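Fibronectin type III domain-containing protein (Simiduia agarivorans, PDB 6P2K) probably hydrolyses xyloglucan-type beta-glucans with this N-terminal glycoside hydrolase family 74 region, a seven-fold beta-propeller enzyme that also carries zinc ions. Local coordinates at residues B[461-466]-B[514-519]; B[465-470]-B[476-481]; B[523-528]-B[555-560]; B[583-588]-B[605-610]. All blocks are in the same frame, centred on the assembly; numbering follows the deposited sequence.

Contact 1. Residues B[461-466]-B[514-519]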
loop_
_atom_site.group_PDB
_atom_site.type_symbol
_atom_site.label_atom_id
_atom_site.label_comp_id
_atom_site.label_asym_id
_atom_site.label_seq_id
_atom_site.Cartn_x
_atom_site.Cartn_y
_atom_site.Cartn_z
ATOM N N THR B 461 11.545 -20.067 5.216
ATOM C CA THR B 461 12.499 -19.108 4.678
ATOM C C THR B 461 13.716 -19.846 4.145
ATOM O O THR B 461 14.406 -20.538 4.902
ATOM C CB THR B 461 12.915 -18.100 5.754
ATOM O OG1 THR B 461 11.748 -17.448 6.270
ATOM C CG2 THR B 461 13.871 -17.060 5.185
ATOM N N VAL B 462 13.980 -19.690 2.845
ATOM C CA VAL B 462 15.189 -20.240 2.251
ATOM C C VAL B 462 16.399 -19.512 2.819
ATOM O O VAL B 462 16.388 -18.285 2.969
ATOM C CB VAL B 462 15.144 -20.102 0.718
ATOM C CG1 VAL B 462 16.107 -21.086 0.059
ATOM C CG2 VAL B 462 13.724 -20.279 0.201
ATOM N N VAL B 463 17.446 -20.265 3.147
ATOM C CA VAL B 463 18.748 -19.706 3.490
ATOM C C VAL B 463 19.769 -20.266 2.511
ATOM O O VAL B 463 19.671 -21.427 2.098
ATOM C CB VAL B 463 19.159 -20.012 4.947
ATOM C CG1 VAL B 463 18.161 -19.409 5.912
ATOM C CG2 VAL B 463 19.289 -21.518 5.178
ATOM N N ALA B 464 20.738 -19.439 2.125
ATOM C CA ALA B 464 21.686 -19.847 1.100
ATOM C C ALA B 464 23.033 -19.172 1.306
ATOM O O ALA B 464 23.107 -18.001 1.689
ATOM C CB ALA B 464 21.158 -19.521 -0.305
ATOM N N GLN B 465 24.092 -19.936 1.060
ATOM C CA GLN B 465 25.400 -19.367 0.775
ATOM C C GLN B 465 25.422 -18.996 -0.704
ATOM O O GLN B 465 25.279 -19.871 -1.564
ATOM C CB GLN B 465 26.497 -20.374 1.123
ATOM C CG GLN B 465 27.773 -20.277 0.293
ATOM C CD GLN B 465 28.514 -18.970 0.507
ATOM O OE1 GLN B 465 28.463 -18.384 1.590
ATOM N NE2 GLN B 465 29.211 -18.509 -0.526
ATOM N N ALA B 466 25.549 -17.705 -1.005
ATOM C CA ALA B 466 25.439 -17.233 -2.382
ATOM C C ALA B 466 26.413 -16.091 -2.614
ATOM O O ALA B 466 26.412 -15.112 -1.863
ATOM C CB ALA B 466 24.011 -16.775 -2.701
ATOM N N VAL B 514 25.709 -24.489 5.164
ATOM C CA VAL B 514 24.752 -23.761 5.983
ATOM C C VAL B 514 23.651 -24.754 6.312
ATOM O O VAL B 514 23.134 -25.422 5.411
ATOM C CB VAL B 514 24.179 -22.541 5.236
ATOM C CG1 VAL B 514 23.028 -21.923 6.009
ATOM C CG2 VAL B 514 25.269 -21.518 4.940
ATOM N N ALA B 515 23.309 -24.882 7.593
ATOM C CA ALA B 515 22.346 -25.900 7.985
ATOM C C ALA B 515 21.437 -25.387 9.090
ATOM O O ALA B 515 21.881 -24.684 10.003
ATOM C CB ALA B 515 23.051 -27.187 8.438
ATOM N N VAL B 516 20.163 -25.765 9.001
ATOM C CA VAL B 516 19.128 -25.352 9.940
ATOM C C VAL B 516 18.942 -26.448 10.982
ATOM O O VAL B 516 18.949 -27.644 10.657
ATOM C CB VAL B 516 17.814 -25.064 9.188
ATOM C CG1 VAL B 516 16.714 -24.689 10.146
ATOM C CG2 VAL B 516 18.027 -23.962 8.157
ATOM N N SER B 517 18.790 -26.047 12.236
ATOM C CA SER B 517 18.549 -27.013 13.306
ATOM C C SER B 517 17.152 -27.602 13.182
ATOM O O SER B 517 16.172 -26.847 13.205
ATOM C CB SER B 517 18.708 -26.345 14.670
ATOM O OG SER B 517 17.986 -27.049 15.671
ATOM N N PRO B 518 17.005 -28.925 13.059
ATOM C CA PRO B 518 15.652 -29.501 13.037
ATOM C C PRO B 518 14.908 -29.309 14.345
ATOM O O PRO B 518 13.675 -29.234 14.336
ATOM C CB PRO B 518 15.902 -30.986 12.741
ATOM C CG PRO B 518 17.262 -31.036 12.115
ATOM C CD PRO B 518 18.042 -29.935 12.780
ATOM N N ALA B 519 15.621 -29.224 15.472
ATOM C CA ALA B 519 14.959 -29.022 16.755
ATOM C C ALA B 519 14.427 -27.604 16.894
ATOM O O ALA B 519 13.447 -27.379 17.613
ATOM C CB ALA B 519 15.920 -29.340 17.899
#
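Gln-465, whose CB lies 4.2 Å from Val-514 CG2, presents an OE1 gripped by two backbone N-H groups, that of Arg-478 and, weakly, that of Leu-511. Its first torsion (chi1 150°) takes CG roughly opposite the backbone N, and a bend at chi2 then carries the amide away from Val-514, leaving the methylene to do the packing. The rest of the contact is a cluster of three valines. Val-463 points into it; its CG1 lies opposite the carbonyl carbon (chi1 -61°), which leaves CG2 between the backbone N and the carbonyl carbon, and that single methyl meets both opposing residues: Val-514 CG1 lies 3.9 Å and Val-516 CG2 4.1 Å from Val-463 CG2. Val-514 spends both branches here, CG1 on the valine and CG2 on the glutamine. Ala-515, set between two inward-facing valines, turns its methyl instead to Ile-573 and Pro-575. The strands run antiparallel at 163°, but their axes stay 7.6 Å apart, a side-chain packing distance rather than that of paired strands. Asp-452, on strand 447-456, adds a polar tie: its carboxylate accepts from Val-516 N, and its backbone pairs with Val-463. All the touching residues are buried, and Asp-513, a zinc ligand with Asp-405, immediately precedes Val-514. Strands 459-467 and 511-516 belong to different four-stranded sheets, so this is the apolar face-to-face packing of neighbouring beta-propeller blades.

Contact 2. Residues B[465-470]-B[476-481]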
loop_
_atom_site.group_PDB
_atom_site.type_symbol
_atom_site.label_atom_id
_atom_site.label_comp_id
_atom_site.label_asym_id
_atom_site.label_seq_id
_atom_site.Cartn_x
_atom_site.Cartn_y
_atom_site.Cartn_z
ATOM N N GLN B 465 24.092 -19.936 1.060
ATOM C CA GLN B 465 25.400 -19.367 0.775
ATOM C C GLN B 465 25.422 -18.996 -0.704
ATOM O O GLN B 465 25.279 -19.871 -1.564
ATOM C CB GLN B 465 26.497 -20.374 1.123
ATOM C CG GLN B 465 27.773 -20.277 0.293
ATOM C CD GLN B 465 28.514 -18.970 0.507
ATOM O OE1 GLN B 465 28.463 -18.384 1.590
ATOM N NE2 GLN B 465 29.211 -18.509 -0.526
ATOM N N ALA B 466 25.549 -17.705 -1.005
ATOM C CA ALA B 466 25.439 -17.233 -2.382
ATOM C C ALA B 466 26.413 -16.091 -2.614
ATOM O O ALA B 466 26.412 -15.112 -1.863
ATOM C CB ALA B 466 24.011 -16.775 -2.701
ATOM N N THR B 467 27.221 -16.207 -3.665
ATOM C CA THR B 467 28.303 -15.259 -3.884
ATOM C C THR B 467 28.671 -15.254 -5.360
ATOM O O THR B 467 28.173 -16.057 -6.154
ATOM C CB THR B 467 29.516 -15.614 -3.022
ATOM O OG1 THR B 467 30.490 -14.569 -3.105
ATOM C CG2 THR B 467 30.134 -16.914 -3.506
ATOM N N SER B 468 29.562 -14.331 -5.716
ATOM C CA SER B 468 30.042 -14.217 -7.081
ATOM C C SER B 468 31.197 -15.184 -7.328
ATOM O O SER B 468 31.783 -15.747 -6.402
ATOM C CB SER B 468 30.483 -12.782 -7.374
ATOM O OG SER B 468 31.368 -12.306 -6.372
ATOM N N GLY B 469 31.518 -15.374 -8.604
ATOM C CA GLY B 469 32.584 -16.280 -8.981
ATOM C C GLY B 469 32.119 -17.404 -9.882
ATOM O O GLY B 469 31.044 -17.973 -9.670
ATOM N N TYR B 470 32.927 -17.736 -10.883
ATOM C CA TYR B 470 32.607 -18.760 -11.865
ATOM C C TYR B 470 33.558 -19.942 -11.741
ATOM O O TYR B 470 34.649 -19.834 -11.173
ATOM C CB TYR B 470 32.663 -18.183 -13.283
ATOM C CG TYR B 470 31.638 -17.103 -13.489
ATOM C CD1 TYR B 470 30.309 -17.427 -13.711
ATOM C CD2 TYR B 470 31.987 -15.761 -13.419
ATOM C CE1 TYR B 470 29.354 -16.449 -13.880
ATOM C CE2 TYR B 470 31.036 -14.771 -13.586
ATOM C CZ TYR B 470 29.720 -15.126 -13.819
ATOM O OH TYR B 470 28.764 -14.157 -13.991
ATOM N N ASN B 476 33.532 -15.311 -1.658
ATOM C CA ASN B 476 33.433 -15.110 -0.217
ATOM C C ASN B 476 32.134 -15.721 0.294
ATOM O O ASN B 476 31.295 -16.192 -0.476
ATOM C CB ASN B 476 33.510 -13.624 0.144
ATOM C CG ASN B 476 32.710 -12.754 -0.801
ATOM O OD1 ASN B 476 31.489 -12.885 -0.906
ATOM N ND2 ASN B 476 33.397 -11.861 -1.501
ATOM N N GLY B 477 31.985 -15.707 1.619
ATOM C CA GLY B 477 30.777 -16.200 2.253
ATOM C C GLY B 477 29.760 -15.093 2.438
ATOM O O GLY B 477 30.085 -14.016 2.942
ATOM N N ARG B 478 28.527 -15.361 2.012
ATOM C CA ARG B 478 27.401 -14.453 2.199
ATOM C C ARG B 478 26.169 -15.276 2.539
ATOM O O ARG B 478 25.888 -16.278 1.874
ATOM C CB ARG B 478 27.109 -13.621 0.946
ATOM C CG ARG B 478 28.237 -12.772 0.417
ATOM C CD ARG B 478 27.754 -12.062 -0.840
ATOM N NE ARG B 478 28.769 -11.217 -1.457
ATOM C CZ ARG B 478 28.802 -9.893 -1.348
ATOM N NH1 ARG B 478 27.881 -9.260 -0.633
ATOM N NH2 ARG B 478 29.757 -9.200 -1.953
ATOM N N LEU B 479 25.424 -14.841 3.550
ATOM C CA LEU B 479 24.199 -15.512 3.962
ATOM C C LEU B 479 23.002 -14.732 3.423
ATOM O O LEU B 479 22.805 -13.566 3.780
ATOM C CB LEU B 479 24.134 -15.626 5.484
ATOM C CG LEU B 479 22.918 -16.337 6.074
ATOM C CD1 LEU B 479 22.967 -17.830 5.768
ATOM C CD2 LEU B 479 22.854 -16.088 7.569
ATOM N N TRP B 480 22.217 -15.370 2.557
ATOM C CA TRP B 480 21.017 -14.774 1.992
ATOM C C TRP B 480 19.782 -15.523 2.479
ATOM O O TRP B 480 19.845 -16.713 2.807
ATOM C CB TRP B 480 21.055 -14.782 0.459
ATOM C CG TRP B 480 22.157 -13.947 -0.127
ATOM C CD1 TRP B 480 23.488 -14.254 -0.167
ATOM C CD2 TRP B 480 22.021 -12.670 -0.766
ATOM N NE1 TRP B 480 24.189 -13.245 -0.784
ATOM C CE2 TRP B 480 23.311 -12.262 -1.162
ATOM C CE3 TRP B 480 20.932 -11.832 -1.038
ATOM C CZ2 TRP B 480 23.543 -11.055 -1.817
ATOM C CZ3 TRP B 480 21.163 -10.631 -1.689
ATOM C CH2 TRP B 480 22.460 -10.253 -2.069
ATOM N N ALA B 481 18.656 -14.814 2.516
ATOM C CA ALA B 481 17.406 -15.365 3.025
ATOM C C ALA B 481 16.250 -14.925 2.143
ATOM O O ALA B 481 16.155 -13.746 1.785
ATOM C CB ALA B 481 17.161 -14.921 4.471
HETATM O O HOH W 1 30.730 -11.439 -3.813
#
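Ala-466 and Trp-480 meet with the methyl of one beside the five-membered ring of the other, Ala-466 CB lying 3.6 Å from Trp-480 CD1. The indole also reaches the alanine carbonyl obliquely, with a weak, bent bond from Trp-480 NE1 to Ala-466 O. That carbonyl also runs alongside the Arg-478 chain, which is extended from CG to NE; Arg-478 CB lies 3.3 Å from Ala-466 O. Between Ala-466 and Arg-478 one backbone bond forms, Ala-466 N to Arg-478 O at 3.2 Å, whereas Arg-478 N turns to a side chain, the Gln-465 amide. Gln-465 OE1 accepts Arg-478 N at 3.1 Å, with the donor tilted 26° from the carbonyl plane. Gln-465 NE2 gives Asn-476 O a straighter bond of 3.1 Å (163°), with the acceptor in the amide plane. Thr-467 and Asn-476 approach at a slant, and Thr-467 OG1 donates to Asn-476 OD1 at 2.9 Å from above the carbonyl plane. Arg-478 NH2 and Ser-468 OG share a water, while Arg-478 NH1 forms a salt bridge to Glu-495. The carbonyl of Asp-318 of a second subunit hydrogen-bonds to Ser-468 OG. Gln-465 and Leu-479 form a non-hydrogen-bonded antiparallel pair where hairpin 459-467/478-483 splays to 112°; it occupies the middle of its sheet, with strand 447-456 beside 459-467, strand 493-496 beside 478-483, and strand 511-516 of the next sheet packed on Leu-479.

Contact 3. Residues B[523-528]-B[555-560]. With ZN (zinc ion), chain P.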
loop_
_atom_site.group_PDB
_atom_site.type_symbol
_atom_site.label_atom_id
_atom_site.label_comp_id
_atom_site.label_asym_id
_atom_site.label_seq_id
_atom_site.Cartn_x
_atom_site.Cartn_y
_atom_site.Cartn_z
ATOM N N LYS B 523 16.943 -21.435 14.116
ATOM C CA LYS B 523 18.374 -21.365 14.381
ATOM C C LYS B 523 19.144 -21.937 13.197
ATOM O O LYS B 523 18.840 -23.040 12.731
ATOM C CB LYS B 523 18.712 -22.133 15.662
ATOM C CG LYS B 523 20.196 -22.275 15.957
ATOM C CD LYS B 523 20.419 -22.764 17.388
ATOM C CE LYS B 523 19.910 -21.747 18.402
ATOM N NZ LYS B 523 20.046 -22.227 19.811
ATOM N N VAL B 524 20.137 -21.187 12.715
ATOM C CA VAL B 524 20.887 -21.548 11.514
ATOM C C VAL B 524 22.376 -21.547 11.836
ATOM O O VAL B 524 22.884 -20.590 12.430
ATOM C CB VAL B 524 20.594 -20.584 10.344
ATOM C CG1 VAL B 524 21.257 -21.086 9.067
ATOM C CG2 VAL B 524 19.087 -20.417 10.142
ATOM N N PHE B 525 23.073 -22.612 11.433
ATOM C CA PHE B 525 24.515 -22.739 11.591
ATOM C C PHE B 525 25.210 -22.550 10.247
ATOM O O PHE B 525 24.651 -22.871 9.193
ATOM C CB PHE B 525 24.907 -24.111 12.154
ATOM C CG PHE B 525 24.392 -24.380 13.537
ATOM C CD1 PHE B 525 25.122 -23.994 14.650
ATOM C CD2 PHE B 525 23.190 -25.046 13.726
ATOM C CE1 PHE B 525 24.653 -24.250 15.928
ATOM C CE2 PHE B 525 22.717 -25.309 15.002
ATOM C CZ PHE B 525 23.446 -24.908 16.103
ATOM N N MET B 526 26.443 -22.044 10.294
ATOM C CA MET B 526 27.254 -21.880 9.095
ATOM C C MET B 526 28.727 -21.886 9.488
ATOM O O MET B 526 29.094 -21.404 10.562
ATOM C CB MET B 526 26.902 -20.585 8.353
ATOM C CG MET B 526 27.147 -19.315 9.166
ATOM S SD MET B 526 25.817 -18.099 9.011
ATOM C CE MET B 526 24.485 -18.931 9.883
ATOM N N PHE B 527 29.567 -22.442 8.614
ATOM C CA PHE B 527 31.008 -22.494 8.847
ATOM C C PHE B 527 31.703 -21.669 7.773
ATOM O O PHE B 527 31.656 -22.014 6.589
ATOM C CB PHE B 527 31.531 -23.931 8.854
ATOM C CG PHE B 527 32.830 -24.101 9.606
ATOM C CD1 PHE B 527 34.007 -23.537 9.130
ATOM C CD2 PHE B 527 32.869 -24.807 10.797
ATOM C CE1 PHE B 527 35.202 -23.681 9.830
ATOM C CE2 PHE B 527 34.053 -24.962 11.499
ATOM C CZ PHE B 527 35.224 -24.395 11.016
ATOM N N SER B 528 32.348 -20.586 8.194
ATOM C CA SER B 528 33.101 -19.710 7.306
ATOM C C SER B 528 34.506 -20.280 7.149
ATOM O O SER B 528 35.267 -20.340 8.118
ATOM C CB SER B 528 33.136 -18.288 7.863
ATOM O OG SER B 528 33.725 -17.394 6.939
ATOM N N THR B 555 26.411 -14.907 15.830
ATOM C CA THR B 555 27.125 -15.386 17.005
ATOM C C THR B 555 28.216 -16.354 16.570
ATOM O O THR B 555 27.944 -17.313 15.845
ATOM C CB THR B 555 26.179 -16.083 17.983
ATOM O OG1 THR B 555 25.065 -15.228 18.273
ATOM C CG2 THR B 555 26.909 -16.430 19.280
ATOM N N GLN B 556 29.443 -16.103 17.009
ATOM C CA GLN B 556 30.518 -17.063 16.795
ATOM C C GLN B 556 30.478 -18.114 17.894
ATOM O O GLN B 556 30.426 -17.780 19.082
ATOM C CB GLN B 556 31.880 -16.369 16.781
ATOM C CG GLN B 556 33.022 -17.304 16.408
ATOM C CD GLN B 556 34.379 -16.628 16.450
ATOM O OE1 GLN B 556 34.615 -15.641 15.756
ATOM N NE2 GLN B 556 35.280 -17.161 17.266
ATOM N N ILE B 557 30.498 -19.385 17.504
ATOM C CA ILE B 557 30.524 -20.480 18.469
ATOM C C ILE B 557 31.787 -21.322 18.385
ATOM O O ILE B 557 32.010 -22.158 19.274
ATOM C CB ILE B 557 29.272 -21.380 18.344
ATOM C CG1 ILE B 557 29.300 -22.198 17.056
ATOM C CG2 ILE B 557 28.005 -20.538 18.397
ATOM C CD1 ILE B 557 28.085 -23.099 16.906
ATOM N N TYR B 558 32.635 -21.124 17.376
ATOM C CA TYR B 558 33.863 -21.904 17.254
ATOM C C TYR B 558 34.875 -21.136 16.413
ATOM O O TYR B 558 34.558 -20.730 15.291
ATOM C CB TYR B 558 33.573 -23.272 16.623
ATOM C CG TYR B 558 34.806 -24.121 16.401
ATOM C CD1 TYR B 558 35.414 -24.787 17.460
ATOM C CD2 TYR B 558 35.367 -24.252 15.132
ATOM C CE1 TYR B 558 36.545 -25.563 17.263
ATOM C CE2 TYR B 558 36.497 -25.028 14.924
ATOM C CZ TYR B 558 37.078 -25.681 15.995
ATOM O OH TYR B 558 38.198 -26.452 15.808
ATOM N N GLU B 559 36.083 -20.935 16.948
ATOM C CA GLU B 559 37.174 -20.359 16.167
ATOM C C GLU B 559 37.884 -21.470 15.407
ATOM O O GLU B 559 38.234 -22.505 15.986
ATOM C CB GLU B 559 38.181 -19.591 17.036
ATOM C CG GLU B 559 38.985 -20.405 18.087
ATOM C CD GLU B 559 40.334 -20.987 17.602
ATOM O OE1 GLU B 559 40.943 -21.764 18.362
ATOM O OE2 GLU B 559 40.803 -20.702 16.480
ATOM N N GLY B 560 38.081 -21.254 14.111
ATOM C CA GLY B 560 38.802 -22.193 13.280
ATOM C C GLY B 560 39.940 -21.511 12.552
ATOM O O GLY B 560 40.092 -21.653 11.335
HETATM ZN ZN ZN P . 42.364 -22.163 16.984
HETATM O O HOH W 2 43.447 -23.139 18.463
#
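Tyr-558 reaches from the fourth strand of its sheet toward Phe-527, two strands away. Its CB directs the ring inward, with CG opposite the backbone N (chi1 177°). From there CD2 is the main point of touch, 3.9 Å from Phe-527 CE2, and the next ring atom, CE2, lies 4.2 Å from Phe-527 CZ. Along the other ring side, Tyr-558 CD1 packs on the ring of Phe-607, which belongs to the following sheet. At the tip OH bonds to the backbone N of Ala-567, which ties down the end of the ring. Ile-557 makes a similar reach to Phe-525: its CD1 lies 3.7 Å from Phe-525 CE1, at the edge of the ring and in its plane, and the two side chains cross at about a right angle. Consecutive residues can both face inward because Ile-557 and Tyr-558 form a classic beta bulge opposite Met-533 of the intervening strand 532-536. Just after the bulge Glu-559 turns away, and its carboxylate binds the zinc ion through both oxygens, OE1 at 2.0 Å and OE2 at 2.2 Å. Asp-562, Asp-566 and a water (water oxygen to zinc 2.1 Å) also bind the metal, and OE2 accepts from Leu-561 N as well. The arrangement is that of a four-stranded propeller blade, its second and fourth strands joined over strand 532-536 and its outer edge carrying a zinc site.

Contact 4. Residues B[583-588]-B[605-610]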
loop_
_atom_site.group_PDB
_atom_site.type_symbol
_atom_site.label_atom_id
_atom_site.label_comp_id
_atom_site.label_asym_id
_atom_site.label_seq_id
_atom_site.Cartn_x
_atom_site.Cartn_y
_atom_site.Cartn_z
ATOM N N VAL B 583 25.699 -29.990 17.855
ATOM C CA VAL B 583 25.883 -29.893 16.413
ATOM C C VAL B 583 27.108 -30.709 16.020
ATOM O O VAL B 583 28.110 -30.736 16.743
ATOM C CB VAL B 583 26.018 -28.422 15.957
ATOM C CG1 VAL B 583 27.281 -27.785 16.523
ATOM C CG2 VAL B 583 25.996 -28.324 14.440
ATOM N N PHE B 584 27.013 -31.394 14.884
ATOM C CA PHE B 584 28.129 -32.116 14.295
ATOM C C PHE B 584 28.475 -31.492 12.949
ATOM O O PHE B 584 27.648 -30.823 12.325
ATOM C CB PHE B 584 27.811 -33.606 14.091
ATOM C CG PHE B 584 27.241 -34.286 15.303
ATOM C CD1 PHE B 584 25.876 -34.271 15.548
ATOM C CD2 PHE B 584 28.066 -34.963 16.184
ATOM C CE1 PHE B 584 25.345 -34.907 16.657
ATOM C CE2 PHE B 584 27.544 -35.597 17.299
ATOM C CZ PHE B 584 26.181 -35.569 17.534
ATOM N N PHE B 585 29.708 -31.720 12.505
ATOM C CA PHE B 585 30.086 -31.350 11.147
ATOM C C PHE B 585 31.319 -32.141 10.745
ATOM O O PHE B 585 32.071 -32.634 11.592
ATOM C CB PHE B 585 30.328 -29.838 11.001
ATOM C CG PHE B 585 31.544 -29.324 11.728
ATOM C CD1 PHE B 585 31.480 -28.996 13.072
ATOM C CD2 PHE B 585 32.738 -29.122 11.054
ATOM C CE1 PHE B 585 32.587 -28.501 13.736
ATOM C CE2 PHE B 585 33.849 -28.631 11.714
ATOM C CZ PHE B 585 33.773 -28.321 13.057
ATOM N N SER B 586 31.505 -32.273 9.436
ATOM C CA SER B 586 32.672 -32.935 8.871
ATOM C C SER B 586 33.700 -31.872 8.513
ATOM O O SER B 586 33.429 -30.991 7.688
ATOM C CB SER B 586 32.294 -33.765 7.643
ATOM O OG SER B 586 31.516 -33.006 6.732
ATOM N N SER B 587 34.866 -31.944 9.146
ATOM C CA SER B 587 35.943 -30.998 8.898
ATOM C C SER B 587 36.808 -31.482 7.749
ATOM O O SER B 587 37.273 -32.625 7.754
ATOM C CB SER B 587 36.794 -30.818 10.151
ATOM O OG SER B 587 37.944 -30.032 9.877
ATOM N N THR B 588 37.036 -30.606 6.770
ATOM C CA THR B 588 37.880 -30.928 5.627
ATOM C C THR B 588 39.060 -29.976 5.512
ATOM O O THR B 588 39.714 -29.933 4.463
ATOM C CB THR B 588 37.056 -30.920 4.337
ATOM O OG1 THR B 588 36.713 -29.574 3.988
ATOM C CG2 THR B 588 35.785 -31.731 4.522
ATOM N N TRP B 605 30.388 -22.754 23.966
ATOM C CA TRP B 605 30.407 -24.032 23.268
ATOM C C TRP B 605 31.756 -24.706 23.460
ATOM O O TRP B 605 32.794 -24.039 23.495
ATOM C CB TRP B 605 30.146 -23.848 21.769
ATOM C CG TRP B 605 28.764 -23.377 21.420
ATOM C CD1 TRP B 605 28.250 -22.125 21.607
ATOM C CD2 TRP B 605 27.726 -24.147 20.802
ATOM N NE1 TRP B 605 26.955 -22.072 21.152
ATOM C CE2 TRP B 605 26.611 -23.300 20.649
ATOM C CE3 TRP B 605 27.633 -25.472 20.363
ATOM C CZ2 TRP B 605 25.416 -23.734 20.076
ATOM C CZ3 TRP B 605 26.442 -25.904 19.796
ATOM C CH2 TRP B 605 25.351 -25.036 19.660
ATOM N N THR B 606 31.741 -26.032 23.581
ATOM C CA THR B 606 32.955 -26.836 23.552
ATOM C C THR B 606 32.866 -27.803 22.380
ATOM O O THR B 606 31.867 -28.517 22.236
ATOM C CB THR B 606 33.165 -27.602 24.866
ATOM O OG1 THR B 606 32.038 -28.448 25.125
ATOM C CG2 THR B 606 33.350 -26.634 26.026
ATOM N N PHE B 607 33.901 -27.810 21.543
ATOM C CA PHE B 607 33.951 -28.641 20.349
ATOM C C PHE B 607 35.094 -29.636 20.463
ATOM O O PHE B 607 36.141 -29.335 21.047
ATOM C CB PHE B 607 34.149 -27.801 19.083
ATOM C CG PHE B 607 32.889 -27.178 18.560
ATOM C CD1 PHE B 607 32.309 -26.100 19.212
ATOM C CD2 PHE B 607 32.294 -27.657 17.406
ATOM C CE1 PHE B 607 31.148 -25.524 18.730
ATOM C CE2 PHE B 607 31.130 -27.082 16.916
ATOM C CZ PHE B 607 30.558 -26.014 17.581
ATOM N N ALA B 608 34.894 -30.818 19.886
ATOM C CA ALA B 608 35.931 -31.836 19.872
ATOM C C ALA B 608 35.732 -32.746 18.672
ATOM O O ALA B 608 34.608 -32.951 18.204
ATOM C CB ALA B 608 35.938 -32.661 21.166
ATOM N N GLN B 609 36.844 -33.277 18.172
ATOM C CA GLN B 609 36.795 -34.304 17.144
ATOM C C GLN B 609 36.319 -35.616 17.756
ATOM O O GLN B 609 36.753 -35.999 18.845
ATOM C CB GLN B 609 38.179 -34.472 16.515
ATOM C CG GLN B 609 38.274 -35.505 15.402
ATOM C CD GLN B 609 39.710 -35.922 15.132
ATOM O OE1 GLN B 609 40.348 -36.543 15.975
ATOM N NE2 GLN B 609 40.227 -35.570 13.959
ATOM N N VAL B 610 35.407 -36.300 17.066
ATOM C CA VAL B 610 34.903 -37.591 17.524
ATOM C C VAL B 610 35.150 -38.706 16.521
ATOM O O VAL B 610 34.860 -39.868 16.821
ATOM C CB VAL B 610 33.405 -37.525 17.890
ATOM C CG1 VAL B 610 33.189 -36.589 19.071
ATOM C CG2 VAL B 610 32.573 -37.094 16.694
#
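Strands 583-588 and 605-610 run in broadly the same direction at 61°, and their axes come no closer than 9.1 Å, because strand 593-599 lies between them in the sheet. Contact is thus made by side chains over one face, the face that carries Val-583, Phe-585, Trp-605 and Phe-607. Val-583 CG1 sits between the backbone N and the carbonyl carbon (chi1 65°), from where this one methyl serves two rings: Trp-605 CZ3 and Phe-607 CZ each lie 3.9 Å from Val-583 CG1. The valine crosses the tryptophan at about a right angle and the phenylalanine at a slant. Phe-585 rises from the middle of its strand to present CE1 to Phe-607 CE2 at 3.8 Å, with Phe-607 meeting the Phe-585 ring at its edge. Phe-585 also meets the ring of Trp-595, on the strand between. No charged group takes part; the joint is a largely aromatic layer, more buried at Val-583 and Phe-585 than at Trp-605 and Phe-607. The face belongs to one propeller blade, and with Phe-527 and Met-533, which touch Phe-585, and Met-535, which touches Trp-605, all of the preceding sheet, it forms the apolar layer between the two blades.

From the N terminus, strand 459-467 opens two contacts. Contact 2 closes the short hairpin loop to strand 478-483, and this hairpin nests inside the longer loop that contact 1 closes at strand 511-516. Contacts 3 and 4 follow in series, each joining the second and fourth strands of one blade. Contact 1 thus ties the blade that holds strands 459-467 and 478-483 to the one that holds 511-516 and 555-559; contact 2 lies within the former and touches contact 3 where Leu-479 meets Met-526. Contact 3 continues directly from contact 1 through backbone pairing of Ala-515 with Phe-525, and its inward side chains pack on contact 4, linking three successive blades. Contacts 2 and 4 do not touch.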